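Local coordinates for protein histidinol-phosphate aminotransferase (Clostridium acetobutylicum, PDB 3FTB) that probably transfers amino groups with the help of pyridoxal 5'-phosphate, as expected of a histidinol-phosphate aminotransferase in histidine biosynthesis, at residues I161-F166 with S195-E200; H168-A173 with Y204-I209; V148-P153 with I180-A185. All blocks are in the same frame, centred on the assembly; numbering follows the deposited sequence.

Interaction 1 (I161-F166 with S195-E200); sequences INKEKF and SSFVGE
The far end of the F197 ring fits into the notch between I161 and F166, and CZ does most of the touching. I161 meets it with its methyl branch: CG2 lies 3.5 Å from F197 CZ, while I161 CB approaches F197 CE1. F166 comes from the first turn of the helix, with F166 CD2 at 3.8 Å from F197 CZ. The two rings are steeply inclined, their planes at 72°. Along the margin K163 reaches over to E200. Its chain bends at chi3 (-77°), turning CE and NZ along the carboxylate, but methylenes make most of the contact: K163 CD is 3.1 Å from E200 OE2, whereas the salt bridge from K163 NZ to the same oxygen is long, at 3.7 Å, and probably only a weak electrostatic tie. Nearby, a water ties the two backbones together, donating to I161 O (2.7 Å) and to S195 O (2.9 Å). Behind this shell, N162 fixes the start of the helix: its OD1 accepts from K165 N at 2.9 Å, the donor standing 42° out of the carbonyl plane. I182 backs both I161 and F197. What results is an N-capped first helical turn in a beta-alpha-beta crossover, with F197 of the loop that leads on to strand 207-212 packed against its start.

Interaction 2 (H168-A173 with Y204-I209); sequences HVLKLA and YSCLFI
L170 sits at the apolar centre, laying CB and CD1 on the Y204 ring and turning CD2 to L207. Its CB lies 4.0 Å from the centroid of the Y204 ring and only 8° off the ring normal, a CH-pi contact almost exactly over the middle of the face. L170 CD1 continues along the same ring to Y204 CD2, at 3.8 Å, and L170 CD2 is 4.1 Å from L207 CD2, where the two leucines cross at about a right angle. One turn further along the helix A173 adds its methyl: A173 CB is 3.6 Å from C206 SG. The cysteine can get there because its sulfur is tucked between the backbone N and the carbonyl carbon (chi1 67°), which turns SG back toward the helix. I180 of the neighbouring strand packs against L170, A173 and L207, closing the apolar layer from the sheet side.

At the margin the character changes. K171 starts out pointing away from the loop, then curls round and donates from NZ to Y204 OH at 2.7 Å, with the nitrogen lying at the ring edge, in its plane. Its last torsion is close to eclipsed (chi4 22°), and lattice contacts of both residues may help set this exposed end. E174 of the same helix accepts from the backbone N of S205, and weakly from that of C206, holding the loop just before strand 207-212.

The tyrosine is therefore gripped in two chemically different ways: CH-pi and apolar contact on its face, and a charged donor at its hydroxyl. A nearby ammonium group would probably draw electron density from the phenol oxygen and make the hydroxyl somewhat more acidic.

Interaction 3 (V148-P153 with I180-A185); sequences VIIGNP and IIIDEA
V148-G151 and I180-D183 run side by side as neighbouring parallel strands, the two ends of a beta-alpha-beta unit in the large mixed sheet of this aminotransferase fold. Their axes are twisted by -20° against each other.

The first half is the tight one. I181 N donates almost straight to V148 O at 2.6 Å, and I150 N returns a bond to I181 O at 3.0 Å. On one face I149 and I181 cross obliquely, with I149 CD1 3.7 Å from I181 CG2; I181 brings that methyl across because CG2 lies anti to its backbone N. On the other face I150 and I182 run alongside each other, both met by I161, while F166 packs on I150 and I180.

The backbone pairing loosens where D183 N reaches I150 O at 3.2 Å, with a more bent geometry, and is firm again from N152 N to D183 O (2.9 Å). The slack lies in the side chains: amide and carboxylate planes of N152 and E184 are 78° apart, and the bond from N152 ND2 to E184 OE2 is weak at 3.4 Å. Both groups have firmer partners: N152 ND2 donates to S195 O and OD1 accepts from I161 N, while E184 OE2 accepts from F197 N and OE1 forms a salt bridge with R211. D183 divides its carboxylate, OD1 closing an Asx turn with A185 N and OD2 meeting the Y111 hydroxyl. In PLP enzymes of this fold the cofactor usually sits at the C-terminal ends of such strands, and D183 is consistent with the aspartate that pairs with the pyridine nitrogen. The peptide bond before P153 is cis, and a water donates to P153 O at 2.6 Å and to D183 O at 3.1 Å.

All three contacts gather around one beta-alpha-beta unit, strand 147-151, helix 163-176 and strand 179-183, with their centres 10 to 12 Å apart. Interactions 1 and 2 use the beginning and the middle of the same helix; interaction 3 pairs the strands it connects. All three first segments (148-153, 161-166, 168-173) precede any second segment (180-185, 195-200, 204-209), so the pairs interleave. F197 touches L170 between interactions 1 and 2, S195 O probably bonds N152 ND2 between 1 and 3, and F208 probably bonds I180 and I182, extending the sheet to strand 207-212. Interactions 1 and 2 thus hold helix and loop against the sheet that interaction 3 helps form.

Interaction 1 (I161-F166 with S195-E200)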
loop_
_atom_site.group_PDB
_atom_site.type_symbol
_atom_site.label_atom_id
_atom_site.label_comp_id
_atom_site.label_asym_id
_atom_site.label_seq_id
_atom_site.Cartn_x
_atom_site.Cartn_y
_atom_site.Cartn_z
ATOM N N ILE A 161 10.087 -5.964 -27.031
ATOM C CA ILE A 161 10.400 -7.362 -27.300
ATOM C C ILE A 161 9.807 -7.859 -28.635
ATOM O O ILE A 161 8.593 -7.933 -28.797
ATOM C CB ILE A 161 9.892 -8.272 -26.174
ATOM C CG1 ILE A 161 10.515 -7.889 -24.825
ATOM C CG2 ILE A 161 10.168 -9.739 -26.509
ATOM C CD1 ILE A 161 9.861 -8.592 -23.641
ATOM N N ASN A 162 10.683 -8.190 -29.580
ATOM C CA ASN A 162 10.314 -8.810 -30.853
ATOM C C ASN A 162 9.509 -10.079 -30.612
ATOM O O ASN A 162 10.041 -11.080 -30.122
ATOM C CB ASN A 162 11.600 -9.119 -31.653
ATOM C CG ASN A 162 11.329 -9.690 -33.047
ATOM O OD1 ASN A 162 10.594 -10.661 -33.210
ATOM N ND2 ASN A 162 11.968 -9.105 -34.051
ATOM N N LYS A 163 8.219 -10.040 -30.944
ATOM C CA LYS A 163 7.354 -11.170 -30.659
ATOM C C LYS A 163 7.841 -12.423 -31.375
ATOM O O LYS A 163 8.032 -13.457 -30.748
ATOM C CB LYS A 163 5.901 -10.866 -31.018
ATOM C CG LYS A 163 4.896 -11.658 -30.198
ATOM C CD LYS A 163 3.498 -11.574 -30.787
ATOM C CE LYS A 163 2.797 -10.253 -30.495
ATOM N NZ LYS A 163 1.508 -10.186 -31.263
ATOM N N GLU A 164 8.078 -12.325 -32.677
ATOM C CA GLU A 164 8.497 -13.500 -33.444
ATOM C C GLU A 164 9.735 -14.219 -32.857
ATOM O O GLU A 164 9.721 -15.440 -32.697
ATOM C CB GLU A 164 8.661 -13.151 -34.929
ATOM C CG GLU A 164 9.318 -14.238 -35.776
ATOM C CD GLU A 164 10.816 -14.025 -35.936
ATOM O OE1 GLU A 164 11.223 -12.867 -36.177
ATOM O OE2 GLU A 164 11.585 -15.007 -35.829
ATOM N N LYS A 165 10.780 -13.467 -32.509
ATOM C CA LYS A 165 12.013 -14.050 -31.962
ATOM C C LYS A 165 11.851 -14.592 -30.542
ATOM O O LYS A 165 12.486 -15.582 -30.166
ATOM C CB LYS A 165 13.144 -13.019 -31.951
ATOM C CG LYS A 165 13.346 -12.266 -33.245
ATOM C CD LYS A 165 14.752 -11.680 -33.308
ATOM C CE LYS A 165 15.114 -11.248 -34.720
ATOM N NZ LYS A 165 16.580 -11.013 -34.864
ATOM N N PHE A 166 11.023 -13.918 -29.748
ATOM C CA PHE A 166 10.846 -14.268 -28.343
ATOM C C PHE A 166 9.950 -15.497 -28.182
ATOM O O PHE A 166 9.973 -16.146 -27.130
ATOM C CB PHE A 166 10.254 -13.074 -27.582
ATOM C CG PHE A 166 10.551 -13.068 -26.099
ATOM C CD1 PHE A 166 11.801 -12.683 -25.622
ATOM C CD2 PHE A 166 9.566 -13.403 -25.179
ATOM C CE1 PHE A 166 12.070 -12.660 -24.251
ATOM C CE2 PHE A 166 9.829 -13.377 -23.815
ATOM C CZ PHE A 166 11.085 -13.006 -23.356
ATOM N N SER A 195 1.806 -5.066 -29.343
ATOM C CA SER A 195 3.098 -4.807 -28.699
ATOM C C SER A 195 3.190 -5.423 -27.313
ATOM O O SER A 195 4.292 -5.757 -26.857
ATOM C CB SER A 195 3.396 -3.308 -28.635
ATOM O OG SER A 195 3.909 -2.859 -29.880
ATOM N N SER A 196 2.040 -5.578 -26.650
ATOM C CA SER A 196 1.976 -6.290 -25.370
ATOM C C SER A 196 1.832 -7.790 -25.572
ATOM O O SER A 196 1.280 -8.252 -26.566
ATOM C CB SER A 196 0.831 -5.780 -24.498
ATOM O OG SER A 196 -0.409 -5.948 -25.142
ATOM N N PHE A 197 2.343 -8.548 -24.616
ATOM C CA PHE A 197 2.183 -9.984 -24.621
ATOM C C PHE A 197 0.887 -10.377 -23.937
ATOM O O PHE A 197 0.636 -11.562 -23.731
ATOM C CB PHE A 197 3.355 -10.642 -23.900
ATOM C CG PHE A 197 4.586 -10.766 -24.745
ATOM C CD1 PHE A 197 5.370 -9.651 -25.019
ATOM C CD2 PHE A 197 4.962 -11.994 -25.272
ATOM C CE1 PHE A 197 6.501 -9.759 -25.809
ATOM C CE2 PHE A 197 6.094 -12.105 -26.054
ATOM C CZ PHE A 197 6.863 -10.987 -26.324
ATOM N N VAL A 198 0.068 -9.398 -23.558
ATOM C CA VAL A 198 -1.176 -9.726 -22.862
ATOM C C VAL A 198 -2.037 -10.688 -23.687
ATOM O O VAL A 198 -2.678 -11.587 -23.138
ATOM C CB VAL A 198 -1.996 -8.476 -22.458
ATOM C CG1 VAL A 198 -1.348 -7.779 -21.263
ATOM C CG2 VAL A 198 -2.185 -7.528 -23.656
ATOM N N GLY A 199 -2.029 -10.510 -25.006
ATOM C CA GLY A 199 -2.781 -11.377 -25.899
ATOM C C GLY A 199 -2.164 -12.757 -26.048
ATOM O O GLY A 199 -2.647 -13.588 -26.838
ATOM N N GLU A 200 -1.086 -12.995 -25.296
ATOM C CA GLU A 200 -0.409 -14.287 -25.294
ATOM C C GLU A 200 -0.639 -15.028 -23.980
ATOM O O GLU A 200 -0.184 -16.160 -23.816
ATOM C CB GLU A 200 1.100 -14.106 -25.528
ATOM C CG GLU A 200 1.571 -14.278 -26.975
ATOM C CD GLU A 200 1.462 -13.003 -27.774
ATOM O OE1 GLU A 200 1.335 -11.925 -27.157
ATOM O OE2 GLU A 200 1.508 -13.077 -29.019
HETATM O O HOH W 1 6.433 -6.310 -28.675
#

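Interaction 2 (H168-A173 with Y204-I209)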
loop_
_atom_site.group_PDB
_atom_site.type_symbol
_atom_site.label_atom_id
_atom_site.label_comp_id
_atom_site.label_asym_id
_atom_site.label_seq_id
_atom_site.Cartn_x
_atom_site.Cartn_y
_atom_site.Cartn_z
ATOM N N HIS A 168 10.284 -18.292 -29.359
ATOM C CA HIS A 168 11.161 -19.419 -29.061
ATOM C C HIS A 168 11.506 -19.450 -27.583
ATOM O O HIS A 168 11.628 -20.520 -26.991
ATOM C CB HIS A 168 12.412 -19.361 -29.925
ATOM C CG HIS A 168 12.108 -19.212 -31.381
ATOM N ND1 HIS A 168 11.813 -20.285 -32.192
ATOM C CD2 HIS A 168 12.009 -18.109 -32.165
ATOM C CE1 HIS A 168 11.568 -19.856 -33.418
ATOM N NE2 HIS A 168 11.679 -18.539 -33.426
ATOM N N VAL A 169 11.643 -18.272 -26.982
ATOM C CA VAL A 169 11.834 -18.197 -25.536
ATOM C C VAL A 169 10.553 -18.635 -24.817
ATOM O O VAL A 169 10.591 -19.435 -23.885
ATOM C CB VAL A 169 12.258 -16.771 -25.066
ATOM C CG1 VAL A 169 12.658 -16.777 -23.593
ATOM C CG2 VAL A 169 13.392 -16.259 -25.886
ATOM N N LEU A 170 9.412 -18.118 -25.266
ATOM C CA LEU A 170 8.143 -18.438 -24.644
ATOM C C LEU A 170 7.872 -19.938 -24.700
ATOM O O LEU A 170 7.509 -20.549 -23.695
ATOM C CB LEU A 170 7.004 -17.666 -25.305
ATOM C CG LEU A 170 6.926 -16.177 -24.969
ATOM C CD1 LEU A 170 5.523 -15.665 -25.227
ATOM C CD2 LEU A 170 7.330 -15.911 -23.523
ATOM N N LYS A 171 8.058 -20.529 -25.878
ATOM C CA LYS A 171 7.840 -21.964 -26.060
ATOM C C LYS A 171 8.757 -22.835 -25.213
ATOM O O LYS A 171 8.367 -23.920 -24.829
ATOM C CB LYS A 171 7.973 -22.361 -27.532
ATOM C CG LYS A 171 6.703 -22.189 -28.351
ATOM C CD LYS A 171 6.975 -22.363 -29.847
ATOM C CE LYS A 171 5.677 -22.444 -30.638
ATOM N NZ LYS A 171 4.540 -21.831 -29.888
ATOM N N LEU A 172 9.981 -22.372 -24.940
ATOM C CA LEU A 172 10.901 -23.097 -24.053
ATOM C C LEU A 172 10.549 -22.907 -22.578
ATOM O O LEU A 172 10.572 -23.865 -21.799
ATOM C CB LEU A 172 12.351 -22.662 -24.270
ATOM C CG LEU A 172 13.142 -23.161 -25.481
ATOM C CD1 LEU A 172 14.560 -22.622 -25.409
ATOM C CD2 LEU A 172 13.152 -24.681 -25.555
ATOM N N ALA A 173 10.249 -21.668 -22.190
ATOM C CA ALA A 173 9.828 -21.389 -20.814
ATOM C C ALA A 173 8.638 -22.262 -20.427
ATOM O O ALA A 173 8.700 -23.002 -19.455
ATOM C CB ALA A 173 9.485 -19.913 -20.634
ATOM N N TYR A 204 0.278 -19.263 -22.841
ATOM C CA TYR A 204 1.455 -19.522 -22.011
ATOM C C TYR A 204 1.195 -19.136 -20.561
ATOM O O TYR A 204 0.962 -17.963 -20.260
ATOM C CB TYR A 204 2.677 -18.750 -22.534
ATOM C CG TYR A 204 3.078 -19.107 -23.943
ATOM C CD1 TYR A 204 3.739 -20.298 -24.222
ATOM C CD2 TYR A 204 2.784 -18.257 -25.000
ATOM C CE1 TYR A 204 4.092 -20.629 -25.518
ATOM C CE2 TYR A 204 3.134 -18.582 -26.303
ATOM C CZ TYR A 204 3.784 -19.769 -26.551
ATOM O OH TYR A 204 4.127 -20.088 -27.840
ATOM N N SER A 205 1.232 -20.110 -19.655
ATOM C CA SER A 205 1.181 -19.772 -18.236
ATOM C C SER A 205 2.569 -19.701 -17.575
ATOM O O SER A 205 2.702 -19.884 -16.367
ATOM C CB SER A 205 0.199 -20.665 -17.460
ATOM O OG SER A 205 -0.350 -21.686 -18.271
ATOM N N CYS A 206 3.591 -19.441 -18.384
ATOM C CA CYS A 206 4.908 -19.030 -17.890
ATOM C C CYS A 206 4.925 -17.510 -17.834
ATOM O O CYS A 206 5.625 -16.910 -17.026
ATOM C CB CYS A 206 6.040 -19.536 -18.790
ATOM S SG CYS A 206 6.108 -18.797 -20.451
ATOM N N LEU A 207 4.113 -16.895 -18.691
ATOM C CA LEU A 207 4.004 -15.444 -18.751
ATOM C C LEU A 207 3.414 -14.851 -17.479
ATOM O O LEU A 207 2.342 -15.258 -17.023
ATOM C CB LEU A 207 3.133 -15.012 -19.936
ATOM C CG LEU A 207 3.736 -14.781 -21.320
ATOM C CD1 LEU A 207 2.621 -14.468 -22.297
ATOM C CD2 LEU A 207 4.743 -13.650 -21.284
ATOM N N PHE A 208 4.116 -13.877 -16.920
ATOM C CA PHE A 208 3.539 -13.017 -15.907
ATOM C C PHE A 208 3.769 -11.570 -16.347
ATOM O O PHE A 208 4.916 -11.153 -16.556
ATOM C CB PHE A 208 4.176 -13.283 -14.549
ATOM C CG PHE A 208 3.583 -12.463 -13.429
ATOM C CD1 PHE A 208 2.441 -12.889 -12.778
ATOM C CD2 PHE A 208 4.168 -11.273 -13.030
ATOM C CE1 PHE A 208 1.889 -12.150 -11.754
ATOM C CE2 PHE A 208 3.621 -10.524 -12.002
ATOM C CZ PHE A 208 2.475 -10.965 -11.362
ATOM N N ILE A 209 2.688 -10.813 -16.524
ATOM C CA ILE A 209 2.803 -9.430 -17.008
ATOM C C ILE A 209 2.522 -8.415 -15.904
ATOM O O ILE A 209 1.603 -8.605 -15.102
ATOM C CB ILE A 209 1.833 -9.141 -18.191
ATOM C CG1 ILE A 209 1.895 -10.248 -19.253
ATOM C CG2 ILE A 209 2.100 -7.787 -18.789
ATOM C CD1 ILE A 209 3.249 -10.450 -19.853
#

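Interaction 3 (V148-P153 with I180-A185)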
loop_
_atom_site.group_PDB
_atom_site.type_symbol
_atom_site.label_atom_id
_atom_site.label_comp_id
_atom_site.label_asym_id
_atom_site.label_seq_id
_atom_site.Cartn_x
_atom_site.Cartn_y
_atom_site.Cartn_z
ATOM N N VAL A 148 12.897 -15.219 -15.682
ATOM C CA VAL A 148 13.443 -14.102 -16.439
ATOM C C VAL A 148 12.543 -12.907 -16.164
ATOM O O VAL A 148 11.341 -13.072 -15.991
ATOM C CB VAL A 148 13.431 -14.373 -17.967
ATOM C CG1 VAL A 148 13.981 -13.161 -18.750
ATOM C CG2 VAL A 148 14.220 -15.636 -18.311
ATOM N N ILE A 149 13.126 -11.715 -16.092
ATOM C CA ILE A 149 12.352 -10.470 -16.086
ATOM C C ILE A 149 12.917 -9.523 -17.152
ATOM O O ILE A 149 14.121 -9.277 -17.227
ATOM C CB ILE A 149 12.297 -9.780 -14.686
ATOM C CG1 ILE A 149 11.430 -8.514 -14.740
ATOM C CG2 ILE A 149 13.704 -9.462 -14.161
ATOM C CD1 ILE A 149 10.906 -8.061 -13.390
ATOM N N ILE A 150 12.028 -9.012 -17.989
ATOM C CA ILE A 150 12.422 -8.256 -19.163
ATOM C C ILE A 150 11.387 -7.152 -19.404
ATOM O O ILE A 150 10.201 -7.383 -19.291
ATOM C CB ILE A 150 12.549 -9.200 -20.383
ATOM C CG1 ILE A 150 13.127 -8.475 -21.595
ATOM C CG2 ILE A 150 11.203 -9.823 -20.730
ATOM C CD1 ILE A 150 13.361 -9.394 -22.773
ATOM N N GLY A 151 11.843 -5.942 -19.703
ATOM C CA GLY A 151 10.937 -4.827 -19.919
ATOM C C GLY A 151 10.391 -4.763 -21.334
ATOM O O GLY A 151 11.091 -5.047 -22.303
ATOM N N ASN A 152 9.124 -4.387 -21.449
ATOM C CA ASN A 152 8.488 -4.228 -22.742
ATOM C C ASN A 152 7.540 -3.038 -22.725
ATOM O O ASN A 152 6.372 -3.200 -22.370
ATOM C CB ASN A 152 7.659 -5.464 -23.074
ATOM C CG ASN A 152 7.127 -5.434 -24.501
ATOM O OD1 ASN A 152 7.734 -4.818 -25.381
ATOM N ND2 ASN A 152 6.005 -6.103 -24.740
ATOM N N PRO A 153 8.025 -1.846 -23.135
ATOM C CA PRO A 153 9.390 -1.595 -23.607
ATOM C C PRO A 153 10.374 -1.390 -22.457
ATOM O O PRO A 153 9.976 -1.047 -21.354
ATOM C CB PRO A 153 9.262 -0.290 -24.423
ATOM C CG PRO A 153 7.893 0.224 -24.178
ATOM C CD PRO A 153 7.210 -0.622 -23.168
ATOM N N ILE A 180 8.450 -16.336 -16.826
ATOM C CA ILE A 180 8.974 -15.129 -17.448
ATOM C C ILE A 180 8.116 -13.915 -17.103
ATOM O O ILE A 180 6.929 -13.881 -17.405
ATOM C CB ILE A 180 9.217 -15.298 -18.982
ATOM C CG1 ILE A 180 7.924 -15.193 -19.781
ATOM C CG2 ILE A 180 9.934 -16.606 -19.286
ATOM C CD1 ILE A 180 7.830 -13.912 -20.556
ATOM N N ILE A 181 8.736 -12.938 -16.440
ATOM C CA ILE A 181 8.053 -11.740 -15.955
ATOM C C ILE A 181 8.282 -10.544 -16.867
ATOM O O ILE A 181 9.410 -10.059 -16.985
ATOM C CB ILE A 181 8.561 -11.334 -14.558
ATOM C CG1 ILE A 181 8.361 -12.471 -13.550
ATOM C CG2 ILE A 181 7.867 -10.048 -14.098
ATOM C CD1 ILE A 181 9.259 -12.351 -12.345
ATOM N N ILE A 182 7.216 -10.052 -17.490
ATOM C CA ILE A 182 7.347 -8.934 -18.419
ATOM C C ILE A 182 6.740 -7.644 -17.894
ATOM O O ILE A 182 5.515 -7.530 -17.773
ATOM C CB ILE A 182 6.727 -9.239 -19.788
ATOM C CG1 ILE A 182 7.241 -10.565 -20.317
ATOM C CG2 ILE A 182 7.136 -8.191 -20.793
ATOM C CD1 ILE A 182 6.925 -10.775 -21.779
ATOM N N ASP A 183 7.610 -6.678 -17.601
ATOM C CA ASP A 183 7.199 -5.367 -17.108
ATOM C C ASP A 183 6.714 -4.466 -18.260
ATOM O O ASP A 183 7.513 -3.977 -19.073
ATOM C CB ASP A 183 8.365 -4.732 -16.349
ATOM C CG ASP A 183 8.138 -3.265 -16.026
ATOM O OD1 ASP A 183 7.047 -2.740 -16.336
ATOM O OD2 ASP A 183 9.063 -2.638 -15.464
ATOM N N GLU A 184 5.401 -4.261 -18.331
ATOM C CA GLU A 184 4.799 -3.518 -19.434
ATOM C C GLU A 184 4.171 -2.202 -18.992
ATOM O O GLU A 184 3.145 -1.786 -19.521
ATOM C CB GLU A 184 3.753 -4.383 -20.141
ATOM C CG GLU A 184 4.359 -5.459 -21.047
ATOM C CD GLU A 184 3.313 -6.155 -21.878
ATOM O OE1 GLU A 184 2.119 -5.735 -21.885
ATOM O OE2 GLU A 184 3.698 -7.135 -22.531
ATOM N N ALA A 185 4.808 -1.539 -18.033
ATOM C CA ALA A 185 4.244 -0.340 -17.425
ATOM C C ALA A 185 4.173 0.809 -18.416
ATOM O O ALA A 185 3.418 1.764 -18.218
ATOM C CB ALA A 185 5.058 0.065 -16.209
HETATM O O HOH W 2 7.930 -0.970 -19.699
#